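Local coordinates for protein diol-dehydratase (Roseburia inulinivorans, PDB 5I2A) that dehydrates 1,2-propanediol, probably by the glycyl-radical chemistry of its family and without vitamin B12, at residues A[143-148]-A[152-157]; A[475-480]-A[500-505]; A[506-511]-A[676-681]; A[453-458]-A[694-699]. All blocks are in the same frame, centred on the assembly; numbering follows the deposited sequence. Where two conformers were deposited one is given.

Interaction 1. Residues A[143-148]-A[152-157]; sequences PETLRA and NFFTPG
The backbone N of F153 donates to the carbonyl O of A148 at 3.0 Å in a nearly straight bond (N-H...O 170°). The ring of F153 meets the same oxygen edge-on, with CD2 3.3 Å from A148 O and the oxygen in the ring plane. N152 N also passes close to this carbonyl, but at an angle too poor for a bond; it pairs instead with the carbonyl of M149. With the positive phi of N152 (58°), the C-prime residue, the two backbone bonds form a Schellman motif that ends helix 143-150 and turns the chain toward strand 154-155. The apolar contacts gather on F154. Its CG sits between the backbone N and the carbonyl carbon (chi1 59°), which turns the ring back toward the last turns of the helix. There CE2 comes within 3.6 Å of A148 CB, an oblique approach. One turn earlier, T145 CG2 lies at the ring edge, 4.1 Å from CZ of F154, and the two side chains cross at about a right angle. A148 CB also brushes CD2 of F153 at 4.2 Å, touching both rings. The hydroxyl of T145 is bonded to N509 of helix 489-521. Beyond the contact, T155 OG1 accepts from the backbone N of G157 at 3.1 Å in an ST turn.

Interaction 2. Residues A[475-480]-A[500-505]; sequences IASIQT and MLYNIE
S477 meets N503, and I478 meets Y502, through side chains set by their first torsions. In S477 the hydroxyl is trans to the main-chain nitrogen (chi1 -170°), which directs OG at the helix. I478 holds CG1 between its backbone N and carbonyl carbon (chi1 52°), leaving CG2 beside the nitrogen, over the Y502 ring. That methyl stands almost above the ring centre, 3.5 Å from the centroid of Y502, in a CH-pi contact made on one face. The two side chains slide past each other in opposite directions, and the far end of I478, CD1, comes within 3.8 Å of CB of Y502. The polar half is built on the amide of N503, both ends of which are used. Its ND2 donates to S477 OG at 3.1 Å (149°), with the serine oxygen tilted somewhat out of the amide plane. A water donates both to N503 OD1, at 2.7 Å, and to A476 O, also at 2.7 Å, so the amide is tied to the loop twice. This water and N503 ND2 lie at the edge of the Y502 ring, in its plane. Q499, one turn earlier on the helix, adds a second partner to each polar group: its side chain bonds S477 OG and its backbone carbonyl accepts from N503 ND2. The contact thus fastens the loop after strand 474-475 to helix 489-521, beside helix 143-150, whose E144 and R147 pack on Y502 and whose A148 packs on N503.

Interaction 3. Residues A[506-511]-A[676-681]; sequences LMVNAD and RPLETF
V508 lays its CG2 methyl over one face of the F681 ring, 4.0 Å from the ring centroid and 3.7 Å from CG of F681. The valine has CG1 opposite the main-chain nitrogen (chi1 172°), and both methyls bear on the phenylalanine: CG1 reaches F681 CB at 4.0 Å. On the ring's other face sits T680 OG1, displaced toward the rim. That hydroxyl is fixed by donating to P677 O at 2.7 Å, in the carbonyl plane, and the same carbonyl also accepts from T680 N. A type I turn from L678 to F681 follows, carrying the chain from helix 661-678 to where the backbone of F681 pairs with Y689 of strand 688-689. An alanine at F681 is likely to leave V508 without its aromatic platform and open a gap between helix 489-521 and this turn. M507 is extended through its first two torsions (chi1 179°) before CE bends toward CD2 of L678, 4.3 Å away. The same CD2 branch of L678 also touches V508 CG2, at 4.2 Å. G196 of the second subunit packs against both V508 and F681.

Interaction 4. Residues A[453-458]-A[694-699]; sequences AAFFNM and YPVSAN
F455 pushes its ring toward the turn at V696 and A698, CG lying anti to the carbonyl carbon and beside the backbone N (chi1 -63°), and the contact is purely apolar. Its tight part is the flank of the ring: A698 CB sits 3.6 Å from CD2 of F455 and equally near CE2. Further out, V696 CG2 approaches the end of the ring, 3.7 Å from CZ of F455, and the two side chains cross at about a right angle. Both methyls come in obliquely. V696 lies in a type II' turn from P695 to A698, with positive phi (49°), closed by A698 N bonding to P695 O at 2.8 Å, and its CB points toward the strand. The looser part lies toward Y694, whose CE1 stays 4.9 Å from CE1 of F455 and whose ring instead has V696 CG2 in plane at its edge. A bound 1,2-ethanediol, probably from the crystallisation liquor, lies about 5 Å from the side chain of V696. Replacing F455 with an alanine would probably leave the methyls of V696 and A698 without their partner and a gap between strand and turn. The ring of F455 also meets those of F338 and F556. Its strand, 454-457, runs between strand 154-155, antiparallel to it, and the parallel strand 548-556, while the 694-699 turn leads from strand 688-689 into helix 699-703.

In the fold
Helix 489-521 serves interactions 2 and 3, whose centres lie 13 Å apart, and interaction 1 packs against it too: F154 CZ is 3.5 Å from M507 CA. Interactions 1 and 2, with centres 11 Å apart, meet at F153, whose CG comes 3.3 Å from N503 OD1. Interaction 1 joins interaction 4 through the sheet, with F153 O 2.9 Å from N457 N and T155 N 2.8 Å from F455 O. M507 of interaction 3 reaches the same strand, its SD 3.7 Å from F456 CB. Interaction 4 borders the predicted radical site: S697 touches Y818, the residue after G817, the predicted glycyl radical position, although the radical itself is not present in this structure.

Interaction 1. Residues A[143-148]-A[152-157]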
loop_
_atom_site.group_PDB
_atom_site.type_symbol
_atom_site.label_atom_id
_atom_site.label_comp_id
_atom_site.label_asym_id
_atom_site.label_seq_id
_atom_site.Cartn_x
_atom_site.Cartn_y
_atom_site.Cartn_z
ATOM N N PRO A 143 -11.215 17.397 -6.993
ATOM C CA PRO A 143 -11.671 18.753 -6.663
ATOM C C PRO A 143 -13.185 18.905 -6.825
ATOM O O PRO A 143 -13.805 19.585 -6.023
ATOM C CB PRO A 143 -10.926 19.635 -7.671
ATOM C CG PRO A 143 -9.720 18.843 -8.060
ATOM C CD PRO A 143 -10.168 17.401 -8.030
ATOM N N GLU A 144 -13.758 18.272 -7.843
ATOM C CA GLU A 144 -15.195 18.352 -8.073
ATOM C C GLU A 144 -15.963 17.701 -6.914
ATOM O O GLU A 144 -17.034 18.154 -6.539
ATOM C CB GLU A 144 -15.574 17.698 -9.411
ATOM C CG GLU A 144 -15.109 18.482 -10.655
ATOM C CD GLU A 144 -13.643 18.245 -11.027
ATOM O OE1 GLU A 144 -12.889 17.632 -10.247
ATOM O OE2 GLU A 144 -13.244 18.667 -12.124
ATOM N N THR A 145 -15.392 16.640 -6.357
ATOM C CA THR A 145 -15.943 15.974 -5.189
ATOM C C THR A 145 -15.948 16.886 -3.963
ATOM O O THR A 145 -16.944 16.955 -3.231
ATOM C CB THR A 145 -15.153 14.693 -4.874
ATOM O OG1 THR A 145 -15.179 13.834 -6.020
ATOM C CG2 THR A 145 -15.741 13.971 -3.676
ATOM N N LEU A 146 -14.835 17.581 -3.734
ATOM C CA LEU A 146 -14.762 18.514 -2.620
ATOM C C LEU A 146 -15.812 19.618 -2.792
ATOM O O LEU A 146 -16.420 20.055 -1.819
ATOM C CB LEU A 146 -13.353 19.110 -2.494
ATOM C CG LEU A 146 -12.229 18.103 -2.192
ATOM C CD1 LEU A 146 -10.845 18.770 -2.221
ATOM C CD2 LEU A 146 -12.469 17.432 -0.855
ATOM N N ARG A 147 -16.023 20.050 -4.033
ATOM C CA ARG A 147 -16.998 21.094 -4.323
ATOM C C ARG A 147 -18.411 20.609 -4.002
ATOM O O ARG A 147 -19.196 21.326 -3.387
ATOM C CB ARG A 147 -16.915 21.544 -5.789
ATOM C CG ARG A 147 -17.891 22.662 -6.139
ATOM C CD ARG A 147 -17.748 23.118 -7.591
ATOM N NE ARG A 147 -18.102 22.039 -8.501
ATOM C CZ ARG A 147 -17.874 22.039 -9.811
ATOM N NH1 ARG A 147 -17.283 23.073 -10.393
ATOM N NH2 ARG A 147 -18.231 20.991 -10.541
ATOM N N ALA A 148 -18.722 19.385 -4.407
ATOM C CA ALA A 148 -20.043 18.819 -4.146
ATOM C C ALA A 148 -20.330 18.764 -2.640
ATOM O O ALA A 148 -21.445 19.038 -2.193
ATOM C CB ALA A 148 -20.155 17.432 -4.772
ATOM N N ASN A 152 -22.996 20.678 -0.039
ATOM C CA ASN A 152 -23.899 19.783 0.684
ATOM C C ASN A 152 -24.790 18.888 -0.187
ATOM O O ASN A 152 -25.946 18.644 0.156
ATOM C CB ASN A 152 -24.781 20.607 1.624
ATOM C CG ASN A 152 -23.968 21.433 2.593
ATOM O OD1 ASN A 152 -23.005 20.946 3.170
ATOM N ND2 ASN A 152 -24.335 22.692 2.755
ATOM N N PHE A 153 -24.258 18.395 -1.300
ATOM C CA PHE A 153 -24.983 17.381 -2.063
ATOM C C PHE A 153 -25.017 16.072 -1.287
ATOM O O PHE A 153 -26.011 15.356 -1.329
ATOM C CB PHE A 153 -24.359 17.176 -3.447
ATOM C CG PHE A 153 -24.671 18.289 -4.391
ATOM C CD1 PHE A 153 -25.827 18.267 -5.139
ATOM C CD2 PHE A 153 -23.836 19.384 -4.489
ATOM C CE1 PHE A 153 -26.133 19.307 -5.980
ATOM C CE2 PHE A 153 -24.130 20.430 -5.341
ATOM C CZ PHE A 153 -25.272 20.398 -6.082
ATOM N N PHE A 154 -23.921 15.780 -0.585
ATOM C CA PHE A 154 -23.791 14.568 0.207
ATOM C C PHE A 154 -22.719 14.765 1.280
ATOM O O PHE A 154 -21.892 15.659 1.172
ATOM C CB PHE A 154 -23.437 13.354 -0.686
ATOM C CG PHE A 154 -22.155 13.525 -1.467
ATOM C CD1 PHE A 154 -20.927 13.222 -0.892
ATOM C CD2 PHE A 154 -22.178 13.996 -2.769
ATOM C CE1 PHE A 154 -19.744 13.381 -1.600
ATOM C CE2 PHE A 154 -20.992 14.162 -3.489
ATOM C CZ PHE A 154 -19.778 13.866 -2.904
ATOM N N THR A 155 -22.735 13.938 2.315
ATOM C CA THR A 155 -21.613 13.901 3.252
ATOM C C THR A 155 -21.159 12.466 3.504
ATOM O O THR A 155 -21.964 11.613 3.860
ATOM C CB THR A 155 -21.934 14.578 4.616
ATOM O OG1 THR A 155 -20.900 14.245 5.550
ATOM C CG2 THR A 155 -23.274 14.100 5.188
ATOM N N PRO A 156 -19.861 12.203 3.290
ATOM C CA PRO A 156 -19.209 10.936 3.594
ATOM C C PRO A 156 -18.508 11.002 4.944
ATOM O O PRO A 156 -17.565 10.271 5.159
ATOM C CB PRO A 156 -18.188 10.801 2.463
ATOM C CG PRO A 156 -17.717 12.239 2.268
ATOM C CD PRO A 156 -18.919 13.134 2.639
ATOM N N GLY A 157 -18.976 11.864 5.839
ATOM C CA GLY A 157 -18.355 12.002 7.140
ATOM C C GLY A 157 -18.139 10.723 7.946
ATOM O O GLY A 157 -17.130 10.604 8.628
#

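Interaction 2. Residues A[475-480]-A[500-505]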
loop_
_atom_site.group_PDB
_atom_site.type_symbol
_atom_site.label_atom_id
_atom_site.label_comp_id
_atom_site.label_asym_id
_atom_site.label_seq_id
_atom_site.Cartn_x
_atom_site.Cartn_y
_atom_site.Cartn_z
ATOM N N ILE A 475 -20.852 28.307 -9.498
ATOM C CA ILE A 475 -21.083 26.998 -10.090
ATOM C C ILE A 475 -20.900 25.920 -9.023
ATOM O O ILE A 475 -19.875 25.881 -8.345
ATOM C CB ILE A 475 -20.141 26.743 -11.278
ATOM C CG1 ILE A 475 -20.495 27.684 -12.434
ATOM C CG2 ILE A 475 -20.245 25.292 -11.753
ATOM C CD1 ILE A 475 -19.859 27.310 -13.752
ATOM N N ALA A 476 -21.912 25.075 -8.852
ATOM C CA ALA A 476 -21.879 24.060 -7.801
ATOM C C ALA A 476 -22.135 22.660 -8.344
ATOM O O ALA A 476 -22.013 21.683 -7.617
ATOM C CB ALA A 476 -22.893 24.383 -6.730
ATOM N N SER A 477 -22.518 22.585 -9.615
ATOM C CA SER A 477 -22.855 21.327 -10.272
ATOM C C SER A 477 -22.855 21.548 -11.783
ATOM O O SER A 477 -22.503 22.631 -12.246
ATOM C CB SER A 477 -24.218 20.810 -9.796
ATOM O OG SER A 477 -24.453 19.496 -10.255
ATOM N N ILE A 478 -23.233 20.532 -12.551
ATOM C CA ILE A 478 -23.335 20.686 -14.001
ATOM C C ILE A 478 -24.475 21.628 -14.385
ATOM O O ILE A 478 -25.427 21.806 -13.622
ATOM C CB ILE A 478 -23.553 19.338 -14.715
ATOM C CG1 ILE A 478 -24.732 18.590 -14.100
ATOM C CG2 ILE A 478 -22.307 18.494 -14.636
ATOM C CD1 ILE A 478 -25.114 17.326 -14.843
ATOM N N GLN A 479 -24.353 22.239 -15.563
ATOM C CA GLN A 479 -25.391 23.111 -16.116
ATOM C C GLN A 479 -26.329 22.302 -17.002
ATOM O O GLN A 479 -25.978 21.931 -18.111
ATOM C CB GLN A 479 -24.781 24.265 -16.930
ATOM C CG GLN A 479 -24.283 25.437 -16.097
ATOM C CD GLN A 479 -23.296 24.997 -15.038
ATOM O OE1 GLN A 479 -22.170 24.612 -15.351
ATOM N NE2 GLN A 479 -23.728 25.013 -13.775
ATOM N N THR A 480 -27.528 22.023 -16.526
ATOM C CA THR A 480 -28.503 21.242 -17.266
ATOM C C THR A 480 -29.469 22.119 -18.063
ATOM O O THR A 480 -30.373 21.618 -18.715
ATOM C CB THR A 480 -29.320 20.338 -16.317
ATOM O OG1 THR A 480 -29.608 21.051 -15.113
ATOM C CG2 THR A 480 -28.550 19.073 -15.986
ATOM N N MET A 500 -28.659 14.229 -10.722
ATOM C CA MET A 500 -28.517 13.129 -9.788
ATOM C C MET A 500 -27.290 12.294 -10.145
ATOM O O MET A 500 -26.457 12.038 -9.292
ATOM C CB MET A 500 -29.777 12.264 -9.782
ATOM C CG MET A 500 -30.955 12.943 -9.082
ATOM S SD MET A 500 -30.798 12.888 -7.283
ATOM C CE MET A 500 -31.261 11.191 -6.972
ATOM N N LEU A 501 -27.190 11.895 -11.412
ATOM C CA LEU A 501 -26.114 11.019 -11.863
ATOM C C LEU A 501 -24.747 11.649 -11.634
ATOM O O LEU A 501 -23.840 10.998 -11.128
ATOM C CB LEU A 501 -26.294 10.659 -13.340
ATOM C CG LEU A 501 -25.321 9.623 -13.907
ATOM C CD1 LEU A 501 -25.348 8.332 -13.106
ATOM C CD2 LEU A 501 -25.617 9.351 -15.377
ATOM N N TYR A 502 -24.608 12.921 -11.989
ATOM C CA TYR A 502 -23.345 13.627 -11.788
ATOM C C TYR A 502 -22.897 13.596 -10.327
ATOM O O TYR A 502 -21.749 13.263 -10.020
ATOM C CB TYR A 502 -23.461 15.075 -12.253
ATOM C CG TYR A 502 -22.178 15.871 -12.096
ATOM C CD1 TYR A 502 -21.113 15.676 -12.962
ATOM C CD2 TYR A 502 -22.038 16.808 -11.082
ATOM C CE1 TYR A 502 -19.948 16.403 -12.828
ATOM C CE2 TYR A 502 -20.872 17.541 -10.939
ATOM C CZ TYR A 502 -19.832 17.333 -11.813
ATOM O OH TYR A 502 -18.673 18.061 -11.686
ATOM N N ASN A 503 -23.813 13.934 -9.426
ATOM C CA ASN A 503 -23.461 14.028 -8.021
ATOM C C ASN A 503 -23.344 12.672 -7.328
ATOM O O ASN A 503 -22.572 12.522 -6.393
ATOM C CB ASN A 503 -24.458 14.931 -7.311
ATOM C CG ASN A 503 -24.158 16.382 -7.578
ATOM O OD1 ASN A 503 -23.189 16.921 -7.048
ATOM N ND2 ASN A 503 -24.946 17.009 -8.449
ATOM N N ILE A 504 -24.079 11.683 -7.813
ATOM C CA ILE A 504 -23.902 10.326 -7.311
ATOM C C ILE A 504 -22.485 9.829 -7.586
ATOM O O ILE A 504 -21.847 9.226 -6.728
ATOM C CB ILE A 504 -24.920 9.359 -7.938
ATOM C CG1 ILE A 504 -26.300 9.597 -7.333
ATOM C CG2 ILE A 504 -24.499 7.904 -7.716
ATOM C CD1 ILE A 504 -27.419 8.940 -8.138
ATOM N N GLU A 505 -21.980 10.099 -8.784
ATOM C CA GLU A 505 -20.655 9.615 -9.140
ATOM C C GLU A 505 -19.561 10.288 -8.293
ATOM O O GLU A 505 -18.555 9.659 -7.942
ATOM C CB GLU A 505 -20.379 9.826 -10.634
ATOM C CG GLU A 505 -19.013 9.283 -11.045
ATOM C CD GLU A 505 -18.847 9.105 -12.557
ATOM O OE1 GLU A 505 -19.702 9.601 -13.320
ATOM O OE2 GLU A 505 -17.862 8.453 -12.966
HETATM O O HOH W 1 -21.658 19.008 -7.875
#

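Interaction 3. Residues A[506-511]-A[676-681]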
loop_
_atom_site.group_PDB
_atom_site.type_symbol
_atom_site.label_atom_id
_atom_site.label_comp_id
_atom_site.label_asym_id
_atom_site.label_seq_id
_atom_site.Cartn_x
_atom_site.Cartn_y
_atom_site.Cartn_z
ATOM N N LEU A 506 -19.760 11.559 -7.963
ATOM C CA LEU A 506 -18.854 12.245 -7.046
ATOM C C LEU A 506 -18.877 11.630 -5.637
ATOM O O LEU A 506 -17.851 11.580 -4.958
ATOM C CB LEU A 506 -19.204 13.734 -6.978
ATOM C CG LEU A 506 -18.999 14.499 -8.289
ATOM C CD1 LEU A 506 -19.272 15.983 -8.110
ATOM C CD2 LEU A 506 -17.580 14.272 -8.804
ATOM N N MET A 507 -20.052 11.191 -5.194
ATOM C CA MET A 507 -20.170 10.518 -3.911
ATOM C C MET A 507 -19.375 9.206 -3.944
ATOM O O MET A 507 -18.709 8.864 -2.981
ATOM C CB MET A 507 -21.636 10.241 -3.556
ATOM C CG MET A 507 -21.811 9.514 -2.225
ATOM S SD MET A 507 -23.521 9.285 -1.737
ATOM C CE MET A 507 -24.233 8.356 -3.088
ATOM N N VAL A 508 -19.444 8.500 -5.070
ATOM C CA VAL A 508 -18.670 7.271 -5.259
ATOM C C VAL A 508 -17.169 7.611 -5.161
ATOM O O VAL A 508 -16.405 6.917 -4.498
ATOM C CB VAL A 508 -19.008 6.580 -6.606
ATOM C CG1 VAL A 508 -18.060 5.395 -6.886
ATOM C CG2 VAL A 508 -20.483 6.115 -6.631
ATOM N N ASN A 509 -16.769 8.717 -5.772
ATOM C CA ASN A 509 -15.382 9.167 -5.660
ATOM C C ASN A 509 -14.968 9.394 -4.196
ATOM O O ASN A 509 -13.908 8.948 -3.775
ATOM C CB ASN A 509 -15.167 10.449 -6.484
ATOM C CG ASN A 509 -13.717 10.921 -6.476
ATOM O OD1 ASN A 509 -13.352 11.783 -5.690
ATOM N ND2 ASN A 509 -12.891 10.355 -7.361
ATOM N N ALA A 510 -15.829 10.044 -3.418
ATOM C CA ALA A 510 -15.521 10.347 -2.018
ATOM C C ALA A 510 -15.365 9.064 -1.180
ATOM O O ALA A 510 -14.396 8.904 -0.439
ATOM C CB ALA A 510 -16.601 11.257 -1.416
ATOM N N ASP A 511 -16.318 8.153 -1.306
ATOM C CA ASP A 511 -16.260 6.911 -0.542
ATOM C C ASP A 511 -15.071 6.043 -0.966
ATOM O O ASP A 511 -14.395 5.469 -0.121
ATOM C CB ASP A 511 -17.566 6.119 -0.689
ATOM C CG ASP A 511 -18.636 6.589 0.261
ATOM O OD1 ASP A 511 -18.294 7.018 1.389
ATOM O OD2 ASP A 511 -19.817 6.512 -0.110
ATOM N N ARG A 676 -30.729 2.916 -9.293
ATOM C CA ARG A 676 -30.237 2.204 -10.462
ATOM C C ARG A 676 -28.802 2.579 -10.827
ATOM O O ARG A 676 -28.000 1.688 -11.081
ATOM C CB ARG A 676 -31.155 2.411 -11.658
ATOM C CG ARG A 676 -31.746 1.109 -12.128
ATOM C CD ARG A 676 -32.743 1.297 -13.231
ATOM N NE ARG A 676 -33.830 0.340 -13.086
ATOM C CZ ARG A 676 -35.088 0.604 -13.405
ATOM N NH1 ARG A 676 -35.411 1.795 -13.894
ATOM N NH2 ARG A 676 -36.016 -0.328 -13.249
ATOM N N PRO A 677 -28.473 3.879 -10.855
ATOM C CA PRO A 677 -27.065 4.173 -11.138
ATOM C C PRO A 677 -26.119 3.564 -10.101
ATOM O O PRO A 677 -25.061 3.042 -10.463
ATOM C CB PRO A 677 -27.011 5.704 -11.096
ATOM C CG PRO A 677 -28.387 6.132 -11.466
ATOM C CD PRO A 677 -29.286 5.110 -10.803
ATOM N N LEU A 678 -26.508 3.602 -8.832
ATOM C CA LEU A 678 -25.596 3.155 -7.787
ATOM C C LEU A 678 -25.158 1.699 -7.955
ATOM O O LEU A 678 -23.992 1.394 -7.724
ATOM C CB LEU A 678 -26.215 3.356 -6.407
ATOM C CG LEU A 678 -25.833 4.713 -5.812
ATOM C CD1 LEU A 678 -26.701 4.978 -4.605
ATOM C CD2 LEU A 678 -24.332 4.776 -5.444
ATOM N N GLU A 679 -26.068 0.813 -8.375
ATOM C CA GLU A 679 -25.724 -0.616 -8.461
ATOM C C GLU A 679 -24.694 -0.914 -9.560
ATOM O O GLU A 679 -24.226 -2.034 -9.658
ATOM C CB GLU A 679 -26.969 -1.480 -8.684
ATOM C CG GLU A 679 -27.619 -1.303 -10.063
ATOM C CD GLU A 679 -28.821 -2.231 -10.304
ATOM O OE1 GLU A 679 -29.421 -2.134 -11.389
ATOM O OE2 GLU A 679 -29.163 -3.049 -9.426
ATOM N N THR A 680 -24.326 0.088 -10.357
ATOM C CA THR A 680 -23.334 -0.110 -11.412
ATOM C C THR A 680 -21.909 0.256 -10.973
ATOM O O THR A 680 -20.969 -0.055 -11.675
ATOM C CB THR A 680 -23.663 0.724 -12.688
ATOM O OG1 THR A 680 -23.404 2.109 -12.439
ATOM C CG2 THR A 680 -25.138 0.554 -13.112
ATOM N N PHE A 681 -21.744 0.935 -9.839
ATOM C CA PHE A 681 -20.405 1.384 -9.427
ATOM C C PHE A 681 -19.690 0.354 -8.563
ATOM O O PHE A 681 -20.333 -0.456 -7.906
ATOM C CB PHE A 681 -20.488 2.731 -8.675
ATOM C CG PHE A 681 -20.869 3.876 -9.565
ATOM C CD1 PHE A 681 -19.915 4.494 -10.363
ATOM C CD2 PHE A 681 -22.179 4.307 -9.639
ATOM C CE1 PHE A 681 -20.266 5.530 -11.207
ATOM C CE2 PHE A 681 -22.535 5.350 -10.472
ATOM C CZ PHE A 681 -21.584 5.959 -11.261
#

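Interaction 4. Residues A[453-458]-A[694-699]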
loop_
_atom_site.group_PDB
_atom_site.type_symbol
_atom_site.label_atom_id
_atom_site.label_comp_id
_atom_site.label_asym_id
_atom_site.label_seq_id
_atom_site.Cartn_x
_atom_site.Cartn_y
_atom_site.Cartn_z
ATOM N N ALA A 453 -22.111 4.386 4.266
ATOM C CA ALA A 453 -20.924 5.023 3.699
ATOM C C ALA A 453 -21.077 6.524 3.476
ATOM O O ALA A 453 -20.078 7.237 3.431
ATOM C CB ALA A 453 -20.544 4.340 2.376
ATOM N N ALA A 454 -22.316 6.988 3.322
ATOM C CA ALA A 454 -22.592 8.406 3.073
ATOM C C ALA A 454 -24.074 8.708 3.157
ATOM O O ALA A 454 -24.926 7.815 3.061
ATOM C CB ALA A 454 -22.051 8.863 1.677
ATOM N N PHE A 455 -24.357 9.990 3.339
ATOM C CA PHE A 455 -25.704 10.519 3.282
ATOM C C PHE A 455 -25.815 11.385 2.024
ATOM O O PHE A 455 -25.045 12.338 1.860
ATOM C CB PHE A 455 -26.007 11.357 4.527
ATOM C CG PHE A 455 -25.974 10.589 5.832
ATOM C CD1 PHE A 455 -26.361 9.264 5.897
ATOM C CD2 PHE A 455 -25.583 11.226 7.007
ATOM C CE1 PHE A 455 -26.356 8.572 7.108
ATOM C CE2 PHE A 455 -25.564 10.541 8.225
ATOM C CZ PHE A 455 -25.951 9.213 8.273
ATOM N N PHE A 456 -26.767 11.068 1.155
ATOM C CA PHE A 456 -26.955 11.795 -0.094
ATOM C C PHE A 456 -28.309 12.495 -0.099
ATOM O O PHE A 456 -29.349 11.849 0.060
ATOM C CB PHE A 456 -26.854 10.842 -1.294
ATOM C CG PHE A 456 -26.925 11.524 -2.645
ATOM C CD1 PHE A 456 -28.152 11.844 -3.224
ATOM C CD2 PHE A 456 -25.763 11.809 -3.352
ATOM C CE1 PHE A 456 -28.213 12.442 -4.488
ATOM C CE2 PHE A 456 -25.813 12.415 -4.619
ATOM C CZ PHE A 456 -27.041 12.730 -5.184
ATOM N N ASN A 457 -28.289 13.807 -0.316
ATOM C CA ASN A 457 -29.514 14.605 -0.314
ATOM C C ASN A 457 -30.116 14.667 -1.720
ATOM O O ASN A 457 -29.631 15.411 -2.565
ATOM C CB ASN A 457 -29.216 16.021 0.215
ATOM C CG ASN A 457 -30.481 16.848 0.444
ATOM O OD1 ASN A 457 -31.522 16.593 -0.158
ATOM N ND2 ASN A 457 -30.388 17.837 1.336
ATOM N N MET A 458 -31.174 13.901 -1.961
ATOM C CA MET A 458 -31.773 13.847 -3.294
ATOM C C MET A 458 -32.485 15.153 -3.655
ATOM O O MET A 458 -32.787 15.376 -4.818
ATOM C CB MET A 458 -32.756 12.665 -3.419
ATOM C CG MET A 458 -32.135 11.288 -3.113
ATOM S SD MET A 458 -33.355 9.952 -3.068
ATOM C CE MET A 458 -34.123 10.180 -4.655
ATOM N N TYR A 694 -32.409 5.314 4.019
ATOM C CA TYR A 694 -32.703 5.514 5.424
ATOM C C TYR A 694 -31.977 6.758 5.919
ATOM O O TYR A 694 -31.012 7.195 5.301
ATOM C CB TYR A 694 -32.317 4.286 6.248
ATOM C CG TYR A 694 -30.837 3.947 6.355
ATOM C CD1 TYR A 694 -30.021 4.598 7.277
ATOM C CD2 TYR A 694 -30.276 2.909 5.601
ATOM C CE1 TYR A 694 -28.700 4.256 7.422
ATOM C CE2 TYR A 694 -28.928 2.547 5.751
ATOM C CZ TYR A 694 -28.148 3.232 6.657
ATOM O OH TYR A 694 -26.824 2.911 6.834
ATOM N N PRO A 695 -32.470 7.352 7.008
ATOM C CA PRO A 695 -31.961 8.684 7.361
ATOM C C PRO A 695 -31.122 8.806 8.631
ATOM O O PRO A 695 -30.504 9.855 8.801
ATOM C CB PRO A 695 -33.247 9.477 7.543
ATOM C CG PRO A 695 -34.144 8.476 8.233
ATOM C CD PRO A 695 -33.805 7.118 7.590
ATOM N N VAL A 696 -31.102 7.787 9.488
ATOM C CA VAL A 696 -30.588 7.935 10.853
ATOM C C VAL A 696 -31.264 9.192 11.425
ATOM O O VAL A 696 -32.478 9.292 11.330
ATOM C CB VAL A 696 -29.056 7.998 10.921
ATOM C CG1 VAL A 696 -28.584 7.612 12.335
ATOM C CG2 VAL A 696 -28.448 7.021 9.909
ATOM N N SER A 697 -30.529 10.166 11.965
ATOM C CA SER A 697 -31.208 11.402 12.361
ATOM C C SER A 697 -30.830 12.562 11.429
ATOM O O SER A 697 -31.112 13.724 11.720
ATOM C CB SER A 697 -30.899 11.769 13.825
ATOM O OG SER A 697 -29.556 12.189 14.020
ATOM N N ALA A 698 -30.230 12.226 10.294
ATOM C CA ALA A 698 -29.599 13.219 9.423
ATOM C C ALA A 698 -30.555 13.945 8.494
ATOM O O ALA A 698 -30.145 14.868 7.780
ATOM C CB ALA A 698 -28.489 12.560 8.601
ATOM N N ASN A 699 -31.827 13.546 8.492
ATOM C CA ASN A 699 -32.804 14.233 7.668
ATOM C C ASN A 699 -33.037 15.650 8.207
ATOM O O ASN A 699 -33.396 16.538 7.459
ATOM C CB ASN A 699 -34.119 13.464 7.596
ATOM C CG ASN A 699 -34.778 13.321 8.960
ATOM O OD1 ASN A 699 -34.168 12.841 9.905
ATOM N ND2 ASN A 699 -36.013 13.771 9.066
#